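Local coordinates for protein periplasmic beta-glucosidase (Pseudomonas aeruginosa, PDB 6R5O) that probably hydrolyses terminal, non-reducing beta-D-glucosyl residues in the periplasm, releasing beta-D-glucose, as a family 3 glycoside hydrolase, at residues V655-Q660 against V716-D721; S254-V259 against M285-D290; R380-G385 against R468-V473; S163-P168 against K321-L326. The protein carries 1 engineered substitution. All coordinates share one frame; numbering follows the deposited sequence.

Contact 1: residues V655-Q660 against V716-D721; sequences VQLYLQ and VFVGLD
Tyr658 and Phe717 form the closest-bonded pair of two antiparallel strands. Tyr658 N meets Phe717 O at 2.7 Å, almost straight at 178°, and Phe717 N returns the bond to Tyr658 O over 2.7 Å. Gln656 and Gly719 form the next hydrogen-bonded pair, its bond from Gln656 N to Gly719 O being slightly longer at 3.0 Å.

The packing is tight on the face that carries Val655, Leu657, Leu659, Val716 and Val718. Leu657 reaches across with its CG anti to the backbone N (chi1 176°), which puts CD1 against Val716 CG1 at 3.6 Å and also against a methyl of Val718. Val655 CG1 abuts Val718 CG1 at 3.4 Å, Val655 CG2 meets Leu720 CD2, and Leu659 lies beside Val716. Leu621, Leu624, Ile689 and Leu693 of facing strands cover this layer.

The other face is more polar. Gln656 bends at chi2, which brings its amide toward the backbone of Leu720 and Asp721, just past the strand end. There Gln656 NE2 gives only a weak bond to Leu720 O, at 3.3 Å, while Gln656 OE1 accepts from Tyr658 OH at 2.8 Å. Phe717 is partly open to solvent and has Lys671 as a cation-pi partner; Gln660 and Asp721 also keep some exposure.

This division fits a sandwich of the fibronectin type III-like kind, with one aliphatic side turned to the core. The backbone bonds fix the strand register. In the buried Gln656 amide NE2 has weak bonds, to Leu720 O and Val654 O, so the Tyr658 hydroxyl probably does most to set its rotation.

Contact 2: residues S254-V259 against M285-D290; sequences SNHGAV and MNMNDD. Engineered in segment 254-259: Asn255 (natural residue Asp). With BGC (beta-D-glucopyranose), chain C; BGC (beta-D-glucopyranose), chain D.
His256 places its CG anti to the backbone N (chi1 -166°), which sets the imidazole between Asn288 and a bound glucose. Met287 starts the same way (chi1 -161°) and stays extended until it bends at chi3, and Met287 SD lies 3.7 Å from His256 CA. Asn288 CB rests over one face of the His256 ring, 4.0 Å from its centroid. C5 of the chain D glucose stands 3.9 Å above the opposite face, over the centre, so the ring is sandwiched.

Two backbone bonds join the segments. Ser254 N reaches Met285 O at 2.8 Å, and Gly257 N reaches Met287 O at 3.2 Å. The positive phi of Gly257 fits its place in a type II turn from Asn255 to Ala258. Asp289 OD2 comes to 3.0 Å from Gly257 CA, and a water bridges that carboxylate to Ser254 OG.

Asn255 is an engineered residue, aspartate in nature. Its OD1 accepts from O2 of the chain C glucose at 2.6 Å, although its closeness to C1 of the same sugar makes the local model doubtful. His256 N bonds to O1 of that glucose. Asp79, Arg137, Lys176, His177 and Glu486 also hold the two sugars.

The loop follows strand 251-253 and meets strand 286-287, consistent with the closing seam of a TIM barrel. Met287 packs on Leu25 and Phe50 of strands 24-26 and 48-50, while Val259 touches Leu291 of helix 291-301.

Contact 3: residues R380-G385 against R468-V473; sequences RIAVIG and RDADLV
Ile384 pushes its CD1 into the fork of Val473, 3.5 Å from CG1 and a little farther from CG2. With CG1 anti to the carbonyl carbon (chi1 -59°), the isoleucine crosses the valine at about a right angle, so a single methyl fills the notch. Ala382 is a shallower bump. Its CB sits 3.8 Å from Ala470 CB and also touches Val473 CG2; the two alanines, Ala382 and Ala470, probably let the chains come close. On the other face Ile381 and Leu472 meet more loosely.

The strands run in parallel as inner neighbours of the mixed sheet in the family 3 C-terminal domain, 380-384 lying between 423-427 and 472-478. Ala382 pairs with Val473, and Ala382 N bonds to Leu472 O at 3.1 Å.

At the outer end Asp471 and Arg380 interlock. Arg380 N reaches the anti side of Asp471 OD2 at 3.0 Å, while Asp471 N approaches Arg380 O from above its carbonyl plane. The Arg380 side chain bends at chi3 (123°) and turns its guanidinium edge to Asp469 O; the Asp469 carboxylate is turned 38° from the guanidinium. Arg380 NH2 makes a long salt bridge of 3.5 Å to Asp469 OD2 and a weak bond to Asp469 O.

Contact 4: residues S163-P168 against K321-L326; sequences SNLAAP and KYDLGL
Leu165 and Ala166 meet Leu324 largely through C-H contacts to carbonyl oxygens, since no conventional hydrogen bond crosses between the segments. Leu324 CA lies 3.3 Å from Leu165 O with an angle of 160° at the hydrogen. In the reverse sense Ala166 CA lies 3.2 Å from Leu324 O, so the two backbones dock reciprocally.

Van der Waals contacts flank this pair. Leu165 CB presses on Asp323 O at 3.2 Å, and its CD1 lies over Asp323 CB at 3.8 Å. Leu324 CD2 comes back to Leu165 O, while Ala166 CB rests 3.9 Å from Gly325 CA, where the absence of a side chain leaves room for it.

Conventional polar bonds come from outside. Arg333 donates to both Leu165 O and Leu324 O, Arg332 to Ala166 O, and the Asp323 carboxylate pairs with Lys3.

Bonds within each segment shape the surfaces. Asn164 OD1 accepts from Ala166 N at 3.3 Å; this bond, from the N two residues on, makes an Asx turn inside a type I turn, and its donor stands well above the amide plane. Gly325, at positive phi, follows the last turn of helix 307-323, with Leu326 N bonded to Lys321 O and Gly325 N to Tyr322 O, both at 2.9 Å. The result is a Schellman motif packed on an Asx turn, in the helix-to-strand loop that leads into barrel strand 172-178.

In the fold
Contacts 2 and 4 belong to the barrel, their nearest atoms about 6 Å apart, and contact 2 falls in sequence between the two segments of contact 4. Contact 2 is buried and lines the sugar pocket, mixing backbone bonds with ring and sulfur packing; contact 4, partly buried, joins a loop to a helix end without a direct hydrogen bond. Contacts 1 and 3 each pair neighbouring strands of other domains, antiparallel and buried in contact 1, parallel and only partly buried in contact 3, where charged groups take over at the exposed end. Contacts 2 and 3 lie on opposite sides of the chain's centre, their own centres about 51 Å apart.

Contact 1: residues V655-Q660 against V716-D721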
loop_
_atom_site.group_PDB
_atom_site.type_symbol
_atom_site.label_atom_id
_atom_site.label_comp_id
_atom_site.label_asym_id
_atom_site.label_seq_id
_atom_site.Cartn_x
_atom_site.Cartn_y
_atom_site.Cartn_z
ATOM N N VAL A 655 22.963 21.495 -0.029
ATOM C CA VAL A 655 23.064 21.333 1.454
ATOM C C VAL A 655 21.641 21.393 2.022
ATOM O O VAL A 655 20.960 22.419 1.800
ATOM C CB VAL A 655 24.017 22.371 2.081
ATOM C CG1 VAL A 655 24.189 22.171 3.582
ATOM C CG2 VAL A 655 25.371 22.353 1.389
ATOM N N GLN A 656 21.214 20.310 2.690
ATOM C CA GLN A 656 19.798 20.022 3.060
ATOM C C GLN A 656 19.641 20.058 4.581
ATOM O O GLN A 656 20.542 19.552 5.289
ATOM C CB GLN A 656 19.366 18.661 2.519
ATOM C CG GLN A 656 19.197 18.622 1.011
ATOM C CD GLN A 656 19.590 17.285 0.430
ATOM O OE1 GLN A 656 19.206 16.223 0.920
ATOM N NE2 GLN A 656 20.374 17.334 -0.630
ATOM N N LEU A 657 18.527 20.637 5.039
ATOM C CA LEU A 657 18.181 20.809 6.474
ATOM C C LEU A 657 16.989 19.915 6.806
ATOM O O LEU A 657 15.893 20.150 6.235
ATOM C CB LEU A 657 17.823 22.271 6.743
ATOM C CG LEU A 657 17.350 22.570 8.164
ATOM C CD1 LEU A 657 18.534 22.898 9.079
ATOM C CD2 LEU A 657 16.312 23.687 8.152
ATOM N N TYR A 658 17.205 18.956 7.709
ATOM C CA TYR A 658 16.178 18.007 8.201
ATOM C C TYR A 658 15.918 18.286 9.677
ATOM O O TYR A 658 16.887 18.610 10.403
ATOM C CB TYR A 658 16.613 16.565 7.940
ATOM C CG TYR A 658 16.709 16.222 6.476
ATOM C CD1 TYR A 658 15.573 15.962 5.720
ATOM C CD2 TYR A 658 17.940 16.181 5.835
ATOM C CE1 TYR A 658 15.659 15.647 4.373
ATOM C CE2 TYR A 658 18.040 15.878 4.485
ATOM C CZ TYR A 658 16.896 15.619 3.746
ATOM O OH TYR A 658 16.992 15.329 2.408
ATOM N N LEU A 659 14.641 18.200 10.066
ATOM C CA LEU A 659 14.157 18.370 11.464
ATOM C C LEU A 659 13.515 17.069 11.954
ATOM O O LEU A 659 12.845 16.390 11.144
ATOM C CB LEU A 659 13.152 19.528 11.520
ATOM C CG LEU A 659 13.739 20.848 12.022
ATOM C CD1 LEU A 659 12.764 21.999 11.817
ATOM C CD2 LEU A 659 14.141 20.748 13.489
ATOM N N GLN A 660 13.704 16.751 13.231
ATOM C CA GLN A 660 12.959 15.673 13.931
ATOM C C GLN A 660 12.413 16.195 15.268
ATOM O O GLN A 660 13.192 16.848 16.013
ATOM C CB GLN A 660 13.834 14.437 14.181
ATOM C CG GLN A 660 13.004 13.212 14.545
ATOM C CD GLN A 660 13.787 12.059 15.112
ATOM O OE1 GLN A 660 15.003 12.125 15.301
ATOM N NE2 GLN A 660 13.073 10.982 15.390
ATOM N N VAL A 716 18.014 18.894 14.709
ATOM C CA VAL A 716 18.357 19.622 13.453
ATOM C C VAL A 716 19.510 18.873 12.774
ATOM O O VAL A 716 20.578 18.738 13.408
ATOM C CB VAL A 716 18.711 21.096 13.741
ATOM C CG1 VAL A 716 19.106 21.862 12.489
ATOM C CG2 VAL A 716 17.576 21.821 14.436
ATOM N N PHE A 717 19.276 18.398 11.543
ATOM C CA PHE A 717 20.212 17.595 10.715
ATOM C C PHE A 717 20.582 18.377 9.452
ATOM O O PHE A 717 19.657 18.792 8.719
ATOM C CB PHE A 717 19.553 16.294 10.255
ATOM C CG PHE A 717 19.342 15.230 11.302
ATOM C CD1 PHE A 717 18.165 15.181 12.038
ATOM C CD2 PHE A 717 20.286 14.226 11.485
ATOM C CE1 PHE A 717 17.966 14.185 12.980
ATOM C CE2 PHE A 717 20.086 13.231 12.429
ATOM C CZ PHE A 717 18.926 13.213 13.172
ATOM N N VAL A 718 21.879 18.546 9.184
ATOM C CA VAL A 718 22.378 19.148 7.913
ATOM C C VAL A 718 23.383 18.187 7.267
ATOM O O VAL A 718 24.352 17.765 7.936
ATOM C CB VAL A 718 22.974 20.557 8.108
ATOM C CG1 VAL A 718 23.267 21.205 6.763
ATOM C CG2 VAL A 718 22.061 21.457 8.933
ATOM N N GLY A 719 23.133 17.858 6.002
ATOM C CA GLY A 719 23.963 16.957 5.191
ATOM C C GLY A 719 23.580 17.055 3.724
ATOM O O GLY A 719 22.582 17.765 3.406
ATOM N N LEU A 720 24.303 16.319 2.874
ATOM C CA LEU A 720 24.203 16.392 1.393
ATOM C C LEU A 720 23.203 15.347 0.867
ATOM O O LEU A 720 22.969 15.332 -0.354
ATOM C CB LEU A 720 25.609 16.205 0.810
ATOM C CG LEU A 720 26.679 17.129 1.392
ATOM C CD1 LEU A 720 28.051 16.813 0.822
ATOM C CD2 LEU A 720 26.320 18.593 1.160
ATOM N N ASP A 721 22.619 14.527 1.751
ATOM C CA ASP A 721 21.444 13.651 1.459
ATOM C C ASP A 721 20.733 13.281 2.771
ATOM O O ASP A 721 21.320 13.498 3.867
ATOM C CB ASP A 721 21.838 12.405 0.648
ATOM C CG ASP A 721 22.777 11.428 1.347
ATOM O OD1 ASP A 721 23.199 11.701 2.486
ATOM O OD2 ASP A 721 23.100 10.406 0.737
#

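Contact 2: residues S254-V259 against M285-D290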
loop_
_atom_site.group_PDB
_atom_site.type_symbol
_atom_site.label_atom_id
_atom_site.label_comp_id
_atom_site.label_asym_id
_atom_site.label_seq_id
_atom_site.Cartn_x
_atom_site.Cartn_y
_atom_site.Cartn_z
ATOM N N SER A 254 -13.768 20.348 -13.577
ATOM C CA SER A 254 -13.938 18.872 -13.617
ATOM C C SER A 254 -12.754 18.226 -14.348
ATOM O O SER A 254 -12.138 18.909 -15.181
ATOM C CB SER A 254 -15.256 18.552 -14.277
ATOM O OG SER A 254 -15.190 17.405 -15.086
ATOM N N ASN A 255 -12.438 16.962 -14.045
ATOM C CA ASN A 255 -11.565 16.095 -14.890
ATOM C C ASN A 255 -12.421 15.542 -16.051
ATOM O O ASN A 255 -13.657 15.750 -16.011
ATOM C CB ASN A 255 -10.913 14.992 -14.054
ATOM C CG ASN A 255 -9.402 14.921 -14.184
ATOM O OD1 ASN A 255 -8.883 14.470 -15.199
ATOM N ND2 ASN A 255 -8.680 15.299 -13.141
ATOM N N HIS A 256 -11.803 14.885 -17.046
ATOM C CA HIS A 256 -12.426 14.542 -18.359
ATOM C C HIS A 256 -13.578 13.547 -18.160
ATOM O O HIS A 256 -13.277 12.378 -17.881
ATOM C CB HIS A 256 -11.370 14.001 -19.343
ATOM C CG HIS A 256 -11.825 13.950 -20.764
ATOM N ND1 HIS A 256 -12.985 13.301 -21.156
ATOM C CD2 HIS A 256 -11.285 14.468 -21.884
ATOM C CE1 HIS A 256 -13.149 13.439 -22.452
ATOM N NE2 HIS A 256 -12.129 14.160 -22.922
ATOM N N GLY A 257 -14.841 13.994 -18.276
ATOM C CA GLY A 257 -16.046 13.176 -18.009
ATOM C C GLY A 257 -16.200 12.750 -16.540
ATOM O O GLY A 257 -16.960 11.798 -16.294
ATOM N N ALA A 258 -15.549 13.431 -15.582
ATOM C CA ALA A 258 -15.504 13.074 -14.136
ATOM C C ALA A 258 -16.890 13.167 -13.469
ATOM O O ALA A 258 -17.024 12.648 -12.327
ATOM C CB ALA A 258 -14.526 13.969 -13.409
ATOM N N VAL A 259 -17.858 13.835 -14.111
ATOM C CA VAL A 259 -19.222 14.082 -13.552
ATOM C C VAL A 259 -20.102 12.867 -13.861
ATOM O O VAL A 259 -20.756 12.403 -12.930
ATOM C CB VAL A 259 -19.838 15.413 -14.045
ATOM C CG1 VAL A 259 -21.345 15.490 -13.819
ATOM C CG2 VAL A 259 -19.171 16.604 -13.366
ATOM N N MET A 285 -16.900 24.156 -13.624
ATOM C CA MET A 285 -16.717 23.819 -15.061
ATOM C C MET A 285 -16.787 22.303 -15.295
ATOM O O MET A 285 -16.032 21.564 -14.633
ATOM C CB MET A 285 -15.368 24.341 -15.558
ATOM C CG MET A 285 -15.326 24.587 -17.052
ATOM S SD MET A 285 -14.663 26.211 -17.521
ATOM C CE MET A 285 -15.952 26.683 -18.672
ATOM N N ASN A 286 -17.605 21.906 -16.283
ATOM C CA ASN A 286 -17.904 20.515 -16.717
ATOM C C ASN A 286 -17.147 20.197 -18.019
ATOM O O ASN A 286 -17.598 20.644 -19.095
ATOM C CB ASN A 286 -19.417 20.347 -16.890
ATOM C CG ASN A 286 -19.842 18.980 -17.388
ATOM O OD1 ASN A 286 -19.264 17.953 -17.013
ATOM N ND2 ASN A 286 -20.879 18.963 -18.211
ATOM N N MET A 287 -16.058 19.422 -17.925
ATOM C CA MET A 287 -15.186 19.024 -19.067
ATOM C C MET A 287 -15.852 17.892 -19.875
ATOM O O MET A 287 -16.010 16.784 -19.332
ATOM C CB MET A 287 -13.804 18.579 -18.570
ATOM C CG MET A 287 -12.749 18.600 -19.656
ATOM S SD MET A 287 -11.138 17.886 -19.179
ATOM C CE MET A 287 -10.456 19.211 -18.187
ATOM N N ASN A 288 -16.301 18.216 -21.093
ATOM C CA ASN A 288 -16.551 17.320 -22.262
ATOM C C ASN A 288 -17.943 16.673 -22.230
ATOM O O ASN A 288 -18.637 16.820 -23.240
ATOM C CB ASN A 288 -15.464 16.256 -22.463
ATOM C CG ASN A 288 -15.060 16.098 -23.921
ATOM O OD1 ASN A 288 -15.446 15.141 -24.594
ATOM N ND2 ASN A 288 -14.266 17.033 -24.425
ATOM N N ASP A 289 -18.327 15.983 -21.150
ATOM C CA ASP A 289 -19.463 15.008 -21.144
ATOM C C ASP A 289 -20.825 15.701 -21.356
ATOM O O ASP A 289 -21.779 14.987 -21.738
ATOM C CB ASP A 289 -19.452 14.099 -19.904
ATOM C CG ASP A 289 -19.503 14.782 -18.548
ATOM O OD1 ASP A 289 -20.252 15.766 -18.403
ATOM O OD2 ASP A 289 -18.799 14.301 -17.633
ATOM N N ASP A 290 -20.915 17.017 -21.123
ATOM C CA ASP A 290 -22.074 17.895 -21.465
ATOM C C ASP A 290 -23.289 17.607 -20.564
ATOM O O ASP A 290 -24.410 17.999 -20.937
ATOM C CB ASP A 290 -22.465 17.766 -22.943
ATOM C CG ASP A 290 -21.523 18.457 -23.914
ATOM O OD1 ASP A 290 -20.532 19.068 -23.450
ATOM O OD2 ASP A 290 -21.783 18.354 -25.133
HETATM C C2 BGC C . -6.517 14.568 -16.851
HETATM C C3 BGC C . -5.784 15.866 -16.599
HETATM C C4 BGC C . -5.737 16.687 -17.860
HETATM C C5 BGC C . -7.140 16.864 -18.496
HETATM C C6 BGC C . -7.136 17.460 -19.887
HETATM C C1 BGC C . -7.930 14.998 -17.357
HETATM O O1 BGC C . -8.859 13.918 -17.434
HETATM O O2 BGC C . -6.411 13.765 -15.644
HETATM O O3 BGC C . -4.502 15.474 -16.175
HETATM O O4 BGC C . -5.176 17.937 -17.467
HETATM O O5 BGC C . -7.828 15.618 -18.658
HETATM O O6 BGC C . -6.120 16.779 -20.613
HETATM C C2 BGC D . -7.011 11.192 -20.916
HETATM C C3 BGC D . -7.240 11.260 -22.423
HETATM C C4 BGC D . -8.507 10.517 -22.840
HETATM C C5 BGC D . -9.718 10.768 -21.940
HETATM C C6 BGC D . -10.783 9.673 -22.221
HETATM C C1 BGC D . -8.245 11.729 -20.206
HETATM O O1 BGC D . -7.974 11.766 -18.777
HETATM O O2 BGC D . -5.849 11.933 -20.495
HETATM O O3 BGC D . -6.134 10.665 -23.143
HETATM O O4 BGC D . -8.862 10.963 -24.158
HETATM O O5 BGC D . -9.373 10.878 -20.533
HETATM O O6 BGC D . -10.742 8.570 -21.287
HETATM O O HOH W 1 -17.166 16.138 -16.789
#

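Contact 3: residues R380-G385 against R468-V473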
loop_
_atom_site.group_PDB
_atom_site.type_symbol
_atom_site.label_atom_id
_atom_site.label_comp_id
_atom_site.label_asym_id
_atom_site.label_seq_id
_atom_site.Cartn_x
_atom_site.Cartn_y
_atom_site.Cartn_z
ATOM N N ARG A 380 37.302 5.541 -29.708
ATOM C CA ARG A 380 36.116 4.793 -30.205
ATOM C C ARG A 380 35.162 4.515 -29.038
ATOM O O ARG A 380 35.625 4.054 -27.965
ATOM C CB ARG A 380 36.541 3.489 -30.882
ATOM C CG ARG A 380 37.549 3.690 -32.004
ATOM C CD ARG A 380 37.882 2.411 -32.754
ATOM N NE ARG A 380 37.590 2.612 -34.169
ATOM C CZ ARG A 380 36.568 2.073 -34.839
ATOM N NH1 ARG A 380 36.397 2.341 -36.123
ATOM N NH2 ARG A 380 35.726 1.257 -34.240
ATOM N N ILE A 381 33.879 4.805 -29.259
ATOM C CA ILE A 381 32.803 4.785 -28.231
ATOM C C ILE A 381 31.596 4.086 -28.851
ATOM O O ILE A 381 31.130 4.546 -29.905
ATOM C CB ILE A 381 32.498 6.221 -27.762
ATOM C CG1 ILE A 381 33.671 6.819 -26.976
ATOM C CG2 ILE A 381 31.209 6.280 -26.957
ATOM C CD1 ILE A 381 33.619 8.331 -26.834
ATOM N N ALA A 382 31.146 2.992 -28.237
ATOM C CA ALA A 382 29.934 2.242 -28.638
ATOM C C ALA A 382 28.687 2.883 -28.016
ATOM O O ALA A 382 28.652 3.065 -26.796
ATOM C CB ALA A 382 30.066 0.801 -28.224
ATOM N N VAL A 383 27.687 3.202 -28.828
ATOM C CA VAL A 383 26.387 3.749 -28.348
ATOM C C VAL A 383 25.303 2.698 -28.628
ATOM O O VAL A 383 24.912 2.550 -29.796
ATOM C CB VAL A 383 26.086 5.113 -29.002
ATOM C CG1 VAL A 383 24.814 5.746 -28.463
ATOM C CG2 VAL A 383 27.255 6.066 -28.844
ATOM N N ILE A 384 24.868 1.974 -27.591
ATOM C CA ILE A 384 23.907 0.835 -27.689
ATOM C C ILE A 384 22.689 1.089 -26.794
ATOM O O ILE A 384 22.878 1.513 -25.648
ATOM C CB ILE A 384 24.604 -0.490 -27.309
ATOM C CG1 ILE A 384 25.805 -0.760 -28.217
ATOM C CG2 ILE A 384 23.625 -1.670 -27.273
ATOM C CD1 ILE A 384 27.096 -0.918 -27.454
ATOM N N GLY A 385 21.503 0.738 -27.289
ATOM C CA GLY A 385 20.271 0.664 -26.486
ATOM C C GLY A 385 19.093 1.179 -27.293
ATOM O O GLY A 385 19.304 1.977 -28.199
ATOM N N ARG A 468 33.079 -5.056 -28.754
ATOM C CA ARG A 468 34.458 -5.599 -28.872
ATOM C C ARG A 468 35.295 -4.650 -29.733
ATOM O O ARG A 468 36.513 -4.532 -29.462
ATOM C CB ARG A 468 34.437 -7.015 -29.453
ATOM C CG ARG A 468 34.207 -8.104 -28.416
ATOM C CD ARG A 468 34.433 -9.511 -28.930
ATOM N NE ARG A 468 33.165 -10.201 -29.134
ATOM C CZ ARG A 468 32.535 -10.338 -30.297
ATOM N NH1 ARG A 468 33.037 -9.831 -31.412
ATOM N NH2 ARG A 468 31.385 -10.983 -30.334
ATOM N N ASP A 469 34.650 -3.976 -30.697
ATOM C CA ASP A 469 35.275 -3.035 -31.664
ATOM C C ASP A 469 35.575 -1.673 -31.027
ATOM O O ASP A 469 36.221 -0.871 -31.708
ATOM C CB ASP A 469 34.371 -2.822 -32.882
ATOM C CG ASP A 469 35.064 -2.275 -34.121
ATOM O OD1 ASP A 469 36.321 -2.305 -34.175
ATOM O OD2 ASP A 469 34.339 -1.829 -35.031
ATOM N N ALA A 470 35.191 -1.436 -29.767
ATOM C CA ALA A 470 35.229 -0.100 -29.121
ATOM C C ALA A 470 36.184 -0.092 -27.921
ATOM O O ALA A 470 36.684 -1.161 -27.544
ATOM C CB ALA A 470 33.835 0.300 -28.715
ATOM N N ASP A 471 36.443 1.096 -27.374
ATOM C CA ASP A 471 37.281 1.303 -26.162
ATOM C C ASP A 471 36.390 1.186 -24.916
ATOM O O ASP A 471 36.905 0.732 -23.878
ATOM C CB ASP A 471 38.012 2.646 -26.220
ATOM C CG ASP A 471 39.057 2.743 -27.327
ATOM O OD1 ASP A 471 39.918 1.840 -27.412
ATOM O OD2 ASP A 471 39.002 3.722 -28.105
ATOM N N LEU A 472 35.112 1.583 -25.024
ATOM C CA LEU A 472 34.093 1.494 -23.937
ATOM C C LEU A 472 32.665 1.617 -24.502
ATOM O O LEU A 472 32.497 2.142 -25.629
ATOM C CB LEU A 472 34.373 2.579 -22.892
ATOM C CG LEU A 472 34.366 4.017 -23.407
ATOM C CD1 LEU A 472 32.962 4.617 -23.367
ATOM C CD2 LEU A 472 35.344 4.877 -22.609
ATOM N N VAL A 473 31.677 1.149 -23.736
ATOM C CA VAL A 473 30.243 1.156 -24.128
ATOM C C VAL A 473 29.496 2.228 -23.328
ATOM O O VAL A 473 29.774 2.391 -22.143
ATOM C CB VAL A 473 29.604 -0.237 -23.960
ATOM C CG1 VAL A 473 28.090 -0.204 -24.134
ATOM C CG2 VAL A 473 30.210 -1.246 -24.922
#

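Contact 4: residues S163-P168 against K321-L326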
loop_
_atom_site.group_PDB
_atom_site.type_symbol
_atom_site.label_atom_id
_atom_site.label_comp_id
_atom_site.label_asym_id
_atom_site.label_seq_id
_atom_site.Cartn_x
_atom_site.Cartn_y
_atom_site.Cartn_z
ATOM N N SER A 163 2.819 38.785 -12.719
ATOM C CA SER A 163 2.238 39.813 -11.812
ATOM C C SER A 163 0.899 40.341 -12.352
ATOM O O SER A 163 0.199 41.000 -11.578
ATOM C CB SER A 163 3.218 40.930 -11.561
ATOM O OG SER A 163 3.890 41.285 -12.758
ATOM N N ASN A 164 0.548 40.058 -13.611
ATOM C CA ASN A 164 -0.717 40.536 -14.230
ATOM C C ASN A 164 -1.302 39.440 -15.133
ATOM O O ASN A 164 -0.671 39.113 -16.146
ATOM C CB ASN A 164 -0.497 41.837 -15.006
ATOM C CG ASN A 164 -1.786 42.441 -15.524
ATOM O OD1 ASN A 164 -2.878 41.991 -15.186
ATOM N ND2 ASN A 164 -1.668 43.469 -16.347
ATOM N N LEU A 165 -2.502 38.945 -14.811
ATOM C CA LEU A 165 -3.150 37.801 -15.508
ATOM C C LEU A 165 -3.653 38.208 -16.888
ATOM O O LEU A 165 -4.047 37.301 -17.640
ATOM C CB LEU A 165 -4.322 37.253 -14.686
ATOM C CG LEU A 165 -4.008 36.052 -13.795
ATOM C CD1 LEU A 165 -5.299 35.457 -13.260
ATOM C CD2 LEU A 165 -3.202 34.988 -14.530
ATOM N N ALA A 166 -3.677 39.504 -17.192
ATOM C CA ALA A 166 -4.136 40.025 -18.499
ATOM C C ALA A 166 -2.932 40.260 -19.434
ATOM O O ALA A 166 -3.154 40.369 -20.662
ATOM C CB ALA A 166 -4.967 41.261 -18.277
ATOM N N ALA A 167 -1.704 40.307 -18.899
ATOM C CA ALA A 167 -0.457 40.392 -19.700
ATOM C C ALA A 167 -0.544 39.377 -20.842
ATOM O O ALA A 167 -0.932 38.228 -20.619
ATOM C CB ALA A 167 0.761 40.153 -18.835
ATOM N N PRO A 168 -0.222 39.742 -22.106
ATOM C CA PRO A 168 -0.393 38.813 -23.222
ATOM C C PRO A 168 0.694 37.724 -23.263
ATOM O O PRO A 168 0.601 36.879 -24.145
ATOM C CB PRO A 168 -0.345 39.707 -24.477
ATOM C CG PRO A 168 -0.280 41.137 -23.954
ATOM C CD PRO A 168 0.295 41.041 -22.554
ATOM N N LYS A 321 -12.338 34.904 -17.012
ATOM C CA LYS A 321 -12.281 35.580 -18.339
ATOM C C LYS A 321 -11.909 37.063 -18.196
ATOM O O LYS A 321 -11.150 37.584 -19.060
ATOM C CB LYS A 321 -13.637 35.446 -19.034
ATOM C CG LYS A 321 -14.017 34.018 -19.379
ATOM C CD LYS A 321 -15.149 33.930 -20.367
ATOM C CE LYS A 321 -15.427 32.501 -20.768
ATOM N NZ LYS A 321 -16.684 32.395 -21.537
ATOM N N TYR A 322 -12.428 37.721 -17.154
ATOM C CA TYR A 322 -12.142 39.138 -16.809
ATOM C C TYR A 322 -10.664 39.287 -16.388
ATOM O O TYR A 322 -9.993 40.159 -16.954
ATOM C CB TYR A 322 -13.136 39.630 -15.748
ATOM C CG TYR A 322 -13.121 41.120 -15.516
ATOM C CD1 TYR A 322 -12.105 41.715 -14.777
ATOM C CD2 TYR A 322 -14.116 41.942 -16.035
ATOM C CE1 TYR A 322 -12.069 43.084 -14.565
ATOM C CE2 TYR A 322 -14.086 43.314 -15.837
ATOM C CZ TYR A 322 -13.052 43.886 -15.114
ATOM O OH TYR A 322 -13.001 45.235 -14.915
ATOM N N ASP A 323 -10.177 38.471 -15.444
ATOM C CA ASP A 323 -8.785 38.505 -14.902
ATOM C C ASP A 323 -7.777 38.326 -16.047
ATOM O O ASP A 323 -6.708 38.977 -16.009
ATOM C CB ASP A 323 -8.558 37.420 -13.834
ATOM C CG ASP A 323 -8.601 37.854 -12.366
ATOM O OD1 ASP A 323 -7.660 38.572 -11.931
ATOM O OD2 ASP A 323 -9.549 37.427 -11.644
ATOM N N LEU A 324 -8.108 37.462 -17.015
ATOM C CA LEU A 324 -7.272 37.150 -18.214
ATOM C C LEU A 324 -7.302 38.318 -19.213
ATOM O O LEU A 324 -6.401 38.373 -20.079
ATOM C CB LEU A 324 -7.774 35.859 -18.877
ATOM C CG LEU A 324 -7.351 34.547 -18.211
ATOM C CD1 LEU A 324 -8.102 33.366 -18.818
ATOM C CD2 LEU A 324 -5.843 34.338 -18.314
ATOM N N GLY A 325 -8.309 39.192 -19.113
ATOM C CA GLY A 325 -8.425 40.427 -19.908
ATOM C C GLY A 325 -9.268 40.216 -21.146
ATOM O O GLY A 325 -9.314 41.127 -21.983
ATOM N N LEU A 326 -9.935 39.070 -21.260
ATOM C CA LEU A 326 -10.619 38.649 -22.516
ATOM C C LEU A 326 -11.917 39.440 -22.717
ATOM O O LEU A 326 -12.553 39.256 -23.762
ATOM C CB LEU A 326 -10.908 37.144 -22.473
ATOM C CG LEU A 326 -9.689 36.227 -22.360
ATOM C CD1 LEU A 326 -10.137 34.802 -22.054
ATOM C CD2 LEU A 326 -8.823 36.272 -23.619
#